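Local coordinates for protein ApaG (Shewanella oneidensis, PDB 1TZA) that is of unknown function but belongs to the ApaG family, whose domain has an immunoglobulin-like beta-sandwich fold of the E-set group, at residues V69-T74 with T79-T84; I34-L39 with G98-V103; I52-D55 with K59-E62. All blocks are in the same frame, centred on the assembly; numbering follows the deposited sequence.

Interaction 1 of 3, residues V69-T74 with T79-T84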
loop_
_atom_site.group_PDB
_atom_site.type_symbol
_atom_site.label_atom_id
_atom_site.label_comp_id
_atom_site.label_asym_id
_atom_site.label_seq_id
_atom_site.Cartn_x
_atom_site.Cartn_y
_atom_site.Cartn_z
ATOM N N VAL A 69 2.306 10.593 5.282
ATOM C CA VAL A 69 3.134 9.470 5.694
ATOM C C VAL A 69 4.114 9.746 6.839
ATOM O O VAL A 69 5.299 9.397 6.772
ATOM C CB VAL A 69 3.887 8.850 4.483
ATOM C CG1 VAL A 69 2.870 8.343 3.462
ATOM C CG2 VAL A 69 4.839 9.861 3.859
ATOM N N GLY A 70 3.610 10.381 7.893
ATOM C CA GLY A 70 4.435 10.641 9.058
ATOM C C GLY A 70 5.268 11.903 9.122
ATOM O O GLY A 70 5.902 12.166 10.142
ATOM N N GLU A 71 5.293 12.687 8.054
ATOM C CA GLU A 71 6.067 13.916 8.097
ATOM C C GLU A 71 5.341 15.115 7.529
ATOM O O GLU A 71 4.398 14.984 6.746
ATOM C CB GLU A 71 7.408 13.755 7.371
ATOM C CG GLU A 71 7.315 13.267 5.941
ATOM C CD GLU A 71 8.499 13.711 5.093
ATOM O OE1 GLU A 71 8.946 12.937 4.217
ATOM O OE2 GLU A 71 8.977 14.843 5.293
ATOM N N THR A 72 5.801 16.281 7.971
ATOM C CA THR A 72 5.311 17.584 7.553
ATOM C C THR A 72 6.545 18.132 6.835
ATOM O O THR A 72 7.353 18.858 7.423
ATOM C CB THR A 72 4.967 18.470 8.791
ATOM O OG1 THR A 72 6.126 18.618 9.620
ATOM C CG2 THR A 72 3.862 17.831 9.619
ATOM N N PRO A 73 6.716 17.778 5.552
ATOM C CA PRO A 73 7.862 18.212 4.747
ATOM C C PRO A 73 7.906 19.675 4.321
ATOM O O PRO A 73 6.876 20.297 4.044
ATOM C CB PRO A 73 7.799 17.271 3.552
ATOM C CG PRO A 73 6.311 17.190 3.313
ATOM C CD PRO A 73 5.756 17.026 4.723
ATOM N N THR A 74 9.112 20.229 4.287
ATOM C CA THR A 74 9.286 21.606 3.851
ATOM C C THR A 74 9.795 21.500 2.420
ATOM O O THR A 74 10.811 20.862 2.149
ATOM C CB THR A 74 10.288 22.367 4.747
ATOM O OG1 THR A 74 9.727 22.513 6.062
ATOM C CG2 THR A 74 10.583 23.757 4.176
ATOM N N THR A 79 11.067 22.968 -6.246
ATOM C CA THR A 79 11.346 21.602 -5.808
ATOM C C THR A 79 10.069 20.788 -5.830
ATOM O O THR A 79 8.999 21.306 -5.536
ATOM C CB THR A 79 11.930 21.560 -4.374
ATOM O OG1 THR A 79 13.106 22.379 -4.311
ATOM C CG2 THR A 79 12.299 20.129 -3.990
ATOM N N ALA A 80 10.196 19.514 -6.186
ATOM C CA ALA A 80 9.070 18.599 -6.261
ATOM C C ALA A 80 9.218 17.509 -5.215
ATOM O O ALA A 80 10.116 16.680 -5.320
ATOM C CB ALA A 80 9.011 17.972 -7.641
ATOM N N TYR A 81 8.342 17.508 -4.214
ATOM C CA TYR A 81 8.381 16.497 -3.165
ATOM C C TYR A 81 7.405 15.382 -3.504
ATOM O O TYR A 81 6.217 15.627 -3.715
ATOM C CB TYR A 81 8.024 17.112 -1.802
ATOM C CG TYR A 81 7.773 16.094 -0.704
ATOM C CD1 TYR A 81 6.534 15.467 -0.583
ATOM C CD2 TYR A 81 8.779 15.744 0.199
ATOM C CE1 TYR A 81 6.296 14.517 0.404
ATOM C CE2 TYR A 81 8.554 14.790 1.197
ATOM C CZ TYR A 81 7.305 14.181 1.290
ATOM O OH TYR A 81 7.053 13.225 2.244
ATOM N N GLN A 82 7.915 14.159 -3.542
ATOM C CA GLN A 82 7.107 12.999 -3.864
ATOM C C GLN A 82 6.977 12.039 -2.691
ATOM O O GLN A 82 7.905 11.875 -1.894
ATOM C CB GLN A 82 7.717 12.252 -5.048
ATOM C CG GLN A 82 7.064 10.913 -5.332
ATOM C CD GLN A 82 7.738 10.158 -6.462
ATOM O OE1 GLN A 82 7.666 10.559 -7.625
ATOM N NE2 GLN A 82 8.405 9.054 -6.122
ATOM N N TYR A 83 5.813 11.406 -2.595
ATOM C CA TYR A 83 5.550 10.435 -1.545
ATOM C C TYR A 83 4.487 9.456 -2.024
ATOM O O TYR A 83 3.707 9.746 -2.939
ATOM C CB TYR A 83 5.099 11.135 -0.265
ATOM C CG TYR A 83 3.625 11.427 -0.175
ATOM C CD1 TYR A 83 2.735 10.468 0.320
ATOM C CD2 TYR A 83 3.120 12.676 -0.531
ATOM C CE1 TYR A 83 1.382 10.751 0.470
ATOM C CE2 TYR A 83 1.767 12.968 -0.392
ATOM C CZ TYR A 83 0.905 12.004 0.113
ATOM O OH TYR A 83 -0.424 12.296 0.278
ATOM N N THR A 84 4.461 8.290 -1.399
ATOM C CA THR A 84 3.503 7.283 -1.776
ATOM C C THR A 84 2.756 6.765 -0.560
ATOM O O THR A 84 3.338 6.577 0.507
ATOM C CB THR A 84 4.215 6.113 -2.480
ATOM O OG1 THR A 84 4.668 6.548 -3.772
ATOM C CG2 THR A 84 3.278 4.903 -2.623
#

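Interaction 2 of 3, residues I34-L39 with G98-V103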
loop_
_atom_site.group_PDB
_atom_site.type_symbol
_atom_site.label_atom_id
_atom_site.label_comp_id
_atom_site.label_asym_id
_atom_site.label_seq_id
_atom_site.Cartn_x
_atom_site.Cartn_y
_atom_site.Cartn_z
ATOM N N ILE A 34 1.886 10.918 -4.899
ATOM C CA ILE A 34 1.625 12.338 -5.050
ATOM C C ILE A 34 2.925 13.113 -5.219
ATOM O O ILE A 34 3.924 12.828 -4.561
ATOM C CB ILE A 34 0.889 12.908 -3.800
ATOM C CG1 ILE A 34 -0.247 11.971 -3.370
ATOM C CG2 ILE A 34 0.324 14.295 -4.103
ATOM C CD1 ILE A 34 -1.411 11.890 -4.328
ATOM N N THR A 35 2.904 14.086 -6.120
ATOM C CA THR A 35 4.057 14.946 -6.353
ATOM C C THR A 35 3.537 16.342 -6.076
ATOM O O THR A 35 2.564 16.787 -6.688
ATOM C CB THR A 35 4.568 14.870 -7.801
ATOM O OG1 THR A 35 5.050 13.545 -8.068
ATOM C CG2 THR A 35 5.712 15.872 -8.015
ATOM N N ILE A 36 4.178 17.014 -5.128
ATOM C CA ILE A 36 3.798 18.351 -4.723
ATOM C C ILE A 36 4.919 19.310 -5.108
ATOM O O ILE A 36 5.976 19.345 -4.474
ATOM C CB ILE A 36 3.549 18.365 -3.210
ATOM C CG1 ILE A 36 2.446 17.352 -2.882
ATOM C CG2 ILE A 36 3.146 19.739 -2.753
ATOM C CD1 ILE A 36 2.545 16.750 -1.500
ATOM N N ILE A 37 4.682 20.078 -6.163
ATOM C CA ILE A 37 5.673 21.021 -6.668
ATOM C C ILE A 37 5.477 22.434 -6.135
ATOM O O ILE A 37 4.386 23.006 -6.230
ATOM C CB ILE A 37 5.634 21.082 -8.208
ATOM C CG1 ILE A 37 5.632 19.668 -8.785
ATOM C CG2 ILE A 37 6.846 21.842 -8.735
ATOM C CD1 ILE A 37 5.423 19.633 -10.284
ATOM N N ASN A 38 6.541 22.990 -5.564
ATOM C CA ASN A 38 6.492 24.346 -5.044
ATOM C C ASN A 38 7.144 25.270 -6.061
ATOM O O ASN A 38 8.372 25.361 -6.146
ATOM C CB ASN A 38 7.216 24.433 -3.704
ATOM C CG ASN A 38 7.376 25.854 -3.220
ATOM O OD1 ASN A 38 6.524 26.709 -3.465
ATOM N ND2 ASN A 38 8.464 26.113 -2.511
ATOM N N LEU A 39 6.300 25.944 -6.839
ATOM C CA LEU A 39 6.749 26.864 -7.869
ATOM C C LEU A 39 6.926 28.266 -7.290
ATOM O O LEU A 39 7.285 29.204 -8.006
ATOM C CB LEU A 39 5.731 26.889 -9.012
ATOM C CG LEU A 39 5.480 25.541 -9.696
ATOM C CD1 LEU A 39 4.342 25.657 -10.691
ATOM C CD2 LEU A 39 6.755 25.084 -10.393
ATOM N N GLY A 98 -9.173 16.447 -2.416
ATOM C CA GLY A 98 -9.046 17.094 -1.122
ATOM C C GLY A 98 -8.077 18.263 -1.128
ATOM O O GLY A 98 -7.887 18.919 -2.157
ATOM N N THR A 99 -7.465 18.530 0.021
ATOM C CA THR A 99 -6.522 19.631 0.132
ATOM C C THR A 99 -5.427 19.349 1.144
ATOM O O THR A 99 -5.561 18.484 2.005
ATOM C CB THR A 99 -7.224 20.930 0.557
ATOM O OG1 THR A 99 -7.824 20.741 1.838
ATOM C CG2 THR A 99 -8.305 21.316 -0.444
ATOM N N TYR A 100 -4.336 20.091 1.011
ATOM C CA TYR A 100 -3.195 19.999 1.905
ATOM C C TYR A 100 -3.125 21.347 2.600
ATOM O O TYR A 100 -3.216 22.387 1.943
ATOM C CB TYR A 100 -1.897 19.783 1.117
ATOM C CG TYR A 100 -1.732 18.410 0.529
ATOM C CD1 TYR A 100 -1.927 17.270 1.306
ATOM C CD2 TYR A 100 -1.326 18.244 -0.793
ATOM C CE1 TYR A 100 -1.715 15.993 0.783
ATOM C CE2 TYR A 100 -1.110 16.973 -1.331
ATOM C CZ TYR A 100 -1.304 15.848 -0.532
ATOM O OH TYR A 100 -1.066 14.584 -1.041
ATOM N N GLY A 101 -2.982 21.344 3.919
ATOM C CA GLY A 101 -2.884 22.604 4.633
ATOM C C GLY A 101 -1.435 23.051 4.614
ATOM O O GLY A 101 -0.612 22.499 5.340
HETATM N N MSE A 102 -1.113 24.037 3.781
HETATM C CA MSE A 102 0.263 24.532 3.679
HETATM C C MSE A 102 0.522 25.773 4.527
HETATM O O MSE A 102 -0.397 26.519 4.855
HETATM C CB MSE A 102 0.601 24.898 2.225
HETATM C CG MSE A 102 0.222 23.870 1.163
HETATM SE SE MSE A 102 1.247 22.236 1.244
HETATM C CE MSE A 102 3.049 22.980 1.231
ATOM N N VAL A 103 1.788 25.985 4.872
ATOM C CA VAL A 103 2.201 27.169 5.614
ATOM C C VAL A 103 3.515 27.607 4.977
ATOM O O VAL A 103 4.382 26.775 4.693
ATOM C CB VAL A 103 2.408 26.897 7.132
ATOM C CG1 VAL A 103 3.440 25.807 7.345
ATOM C CG2 VAL A 103 2.846 28.188 7.829
#

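Interaction 3 of 3, residues I52-D55 with K59-E62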
loop_
_atom_site.group_PDB
_atom_site.type_symbol
_atom_site.label_atom_id
_atom_site.label_comp_id
_atom_site.label_asym_id
_atom_site.label_seq_id
_atom_site.Cartn_x
_atom_site.Cartn_y
_atom_site.Cartn_z
ATOM N N ILE A 52 -11.075 13.066 0.681
ATOM C CA ILE A 52 -12.471 12.700 0.510
ATOM C C ILE A 52 -12.353 11.539 -0.463
ATOM O O ILE A 52 -11.923 11.700 -1.602
ATOM C CB ILE A 52 -13.323 13.836 -0.106
ATOM C CG1 ILE A 52 -13.579 14.923 0.943
ATOM C CG2 ILE A 52 -14.656 13.286 -0.612
ATOM C CD1 ILE A 52 -12.393 15.815 1.200
ATOM N N ILE A 53 -12.709 10.359 0.013
ATOM C CA ILE A 53 -12.615 9.147 -0.771
ATOM C C ILE A 53 -14.010 8.606 -1.045
ATOM O O ILE A 53 -14.804 8.418 -0.121
ATOM C CB ILE A 53 -11.770 8.107 -0.001
ATOM C CG1 ILE A 53 -10.432 8.756 0.397
ATOM C CG2 ILE A 53 -11.554 6.863 -0.847
ATOM C CD1 ILE A 53 -9.604 7.939 1.371
ATOM N N THR A 54 -14.296 8.355 -2.320
ATOM C CA THR A 54 -15.600 7.867 -2.738
ATOM C C THR A 54 -15.534 6.579 -3.549
ATOM O O THR A 54 -14.766 6.491 -4.507
ATOM C CB THR A 54 -16.308 8.938 -3.587
ATOM O OG1 THR A 54 -16.279 10.189 -2.886
ATOM C CG2 THR A 54 -17.754 8.546 -3.861
ATOM N N ASP A 55 -16.333 5.579 -3.165
ATOM C CA ASP A 55 -16.353 4.323 -3.910
ATOM C C ASP A 55 -17.335 4.483 -5.074
ATOM O O ASP A 55 -17.987 5.521 -5.203
ATOM C CB ASP A 55 -16.741 3.124 -3.017
ATOM C CG ASP A 55 -18.187 3.176 -2.514
ATOM O OD1 ASP A 55 -19.004 3.951 -3.053
ATOM O OD2 ASP A 55 -18.510 2.414 -1.572
ATOM N N LYS A 59 -20.477 6.171 -1.695
ATOM C CA LYS A 59 -20.230 6.025 -0.263
ATOM C C LYS A 59 -18.858 6.632 -0.004
ATOM O O LYS A 59 -17.848 6.149 -0.515
ATOM C CB LYS A 59 -20.249 4.548 0.124
ATOM C CG LYS A 59 -20.846 4.285 1.495
ATOM C CD LYS A 59 -19.798 4.280 2.595
ATOM C CE LYS A 59 -18.899 3.064 2.463
ATOM N NZ LYS A 59 -19.709 1.831 2.253
ATOM N N THR A 60 -18.819 7.698 0.786
ATOM C CA THR A 60 -17.554 8.366 1.040
ATOM C C THR A 60 -16.983 8.220 2.440
ATOM O O THR A 60 -17.706 7.994 3.410
ATOM C CB THR A 60 -17.661 9.873 0.751
ATOM O OG1 THR A 60 -18.385 10.501 1.810
ATOM C CG2 THR A 60 -18.395 10.126 -0.561
ATOM N N SER A 61 -15.663 8.354 2.517
ATOM C CA SER A 61 -14.919 8.302 3.769
ATOM C C SER A 61 -14.117 9.594 3.757
ATOM O O SER A 61 -13.882 10.167 2.699
ATOM C CB SER A 61 -13.950 7.117 3.794
ATOM O OG SER A 61 -14.630 5.893 3.617
ATOM N N GLU A 62 -13.696 10.057 4.921
ATOM C CA GLU A 62 -12.925 11.283 4.978
ATOM C C GLU A 62 -11.715 11.033 5.844
ATOM O O GLU A 62 -11.827 10.464 6.925
ATOM C CB GLU A 62 -13.775 12.415 5.563
ATOM C CG GLU A 62 -13.748 13.711 4.753
ATOM C CD GLU A 62 -14.645 14.800 5.338
ATOM O OE1 GLU A 62 -14.371 15.269 6.464
ATOM O OE2 GLU A 62 -15.627 15.186 4.668
#

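Interaction 1 of 3, residues V69-T74 with T79-T84
Tyr81 reaches from strand 79-84 to the loop 69-74 and meets it at two places, a proline laid on its ring and a carboxylate at its hydroxyl. With CG anti to the backbone N (chi1 169°), the side chain leaves the strand toward the loop, and from CB outward the contacts begin at CD2, 3.8 Å from Pro73 CB; CE2 then lies 3.5 Å from the same methylene carbon. Pro73 CG sits over that face of the ring in a CH-pi contact, 3.9 Å from the centroid of the Tyr81 ring, displaced somewhat toward the rim. CZ is the ring carbon nearest to Pro73 CG, and beyond it OH gives its proton to Glu71 OE1 at 2.7 Å.

The side chains of Glu71 and Tyr81 come from opposite directions, with the carboxylate plane turned 87° from that of the ring. OE1 lies in the plane of the ring, at its edge, yet the hydroxyl meets OE1 from well above the carboxylate plane. Proline on the face and glutamate at the edge together probably restrict how the ring can turn.

At the other end of the contact, Val69 adds a second apolar patch: its CG1 packs 3.8 Å from Tyr83 CD1 and 3.5 Å from Thr84 O. The hydroxyl of Tyr83 is bonded elsewhere, to that of Tyr100. Val69 also faces the second subunit, its N bonded to Glu18 of that chain and its side chain packed on Ile17 there.

Pro73 pairs through its backbone with Leu46 of strand 44-55, while Tyr81 pairs with Ile36 of strand 28-38. The contact lays a loop joining two strands of one sheet against strand 79-89, an outermost strand, within this chain, of the other sheet, as in a beta-sandwich of immunoglobulin-like type.

Interaction 2 of 3, residues I34-L39 with G98-V103
Buried apolar packing between the two sheets of the sandwich joins Ile34 and Ile36 of strand 28-38 to Tyr100 of strand 93-104. The backbones stay well apart, the closest pair being Ile36 and Tyr100 with CA atoms 9.8 Å from each other, and no hydrogen bond crosses between the segments. Side chains alone span the interval, and the tyrosine does most of the reaching.

Tyr100 carries CG anti to its carbonyl carbon (chi1 -73°), which directs the ring across the core. Its CE2 corner meets Ile36, whose CD1 approaches obliquely to 3.7 Å from Tyr100 CE2, with Ile36 CG1 just behind. The far end of the ring runs up to Ile34. There CG2 lies near the ring plane, at its edge, 3.4 Å from Tyr100 OH, and CG1 comes to 3.6 Å from Tyr100 OH, so both branches of one isoleucine press on the phenol oxygen from the same side. The same CG2 touches the ring more loosely, 4.1 Å from Tyr100 CE2.

Other strands close round the group. Ile34 also packs on Val10 and Val12 of strand 8-19, Ile36 on Leu46 of strand 44-55, and Tyr100 on Arg49 and on Ile114 of strand 109-120.

The polar side-chain atom of this contact is the phenol oxygen, and its mate is the hydroxyl of Tyr83, on the strand next to 28-38. A leucine at Tyr100 would probably leave the Tyr83 hydroxyl without this partner and open a gap beside Ile34 and Ile36. The chemistry implies that an oxygen buried among isoleucine branches is satisfied at least in part by a hydroxyl-to-hydroxyl bond, so one side chain serves both apolar packing and a polar link from sheet to sheet.

Interaction 3 of 3, residues I52-D55 with K59-E62
A beta hairpin brings strand 52-55 against strand 60-62, antiparallel, with short-segment axes 4.6 Å apart. Ile53 and Ser61 form the hydrogen-bonded pair: Ile53 N gives to Ser61 O at 2.9 Å, almost straight, and Ser61 N returns to Ile53 O at 2.8 Å, lying in that carbonyl's plane. Ile52 with Glu62 and Thr54 with Thr60 are the non-hydrogen-bonded pairs beside it.

These two pairs put their side chains on one face of the sheet. Ile52 CG1 lies alongside Glu62 CG at 4.0 Å, and Thr60 CG2, placed beside its own backbone N, comes 3.1 Å from Thr54 OG1. Ile53 turns to the other face, where it is buried against Met96, Thr87 and Leu89.

At the turn end, Asp55 N bonds to Lys59 O at 3.1 Å. The Asp55 carboxylate, with CG set between N and the carbonyl carbon (chi1 67°), folds back over the turn: OD1 takes Lys59 N at 3.0 Å, met from above the carboxylate plane, and also Asn57 N. Lys59 NZ stays 4.1 Å from Asp55 OD2, beyond a salt bridge, and pairs instead with Asp90.

Two backbone N-H groups on one carboxylate oxygen thus help close the turn, while the ammonium probably eases the repulsion between Asp55 and nearby Asp90.

Overall arrangement
Interactions 1 and 2 adjoin, their centres about 9 Å apart, and share the pairing of strands 79-89 and 28-38: Tyr81 O lies 2.8 Å from Ile36 N, and Tyr83 OH lies 2.7 Å from Tyr100 OH, both probable hydrogen bonds. Interaction 3 lies within the sheet that holds 98-103. It is tied to interaction 2 through neighbouring strands 44-55 and 93-104, with Gly98 CA packed 4.3 Å from Ile52 CD1, although their centres are about 20 Å apart. Interactions 1 and 3 lie on opposite sides of the chain's centre, nearest atoms about 10 Å apart. A cacodylate ion, probably from the crystallisation liquor, sits about 4 Å from the Thr84 side chain of interaction 1.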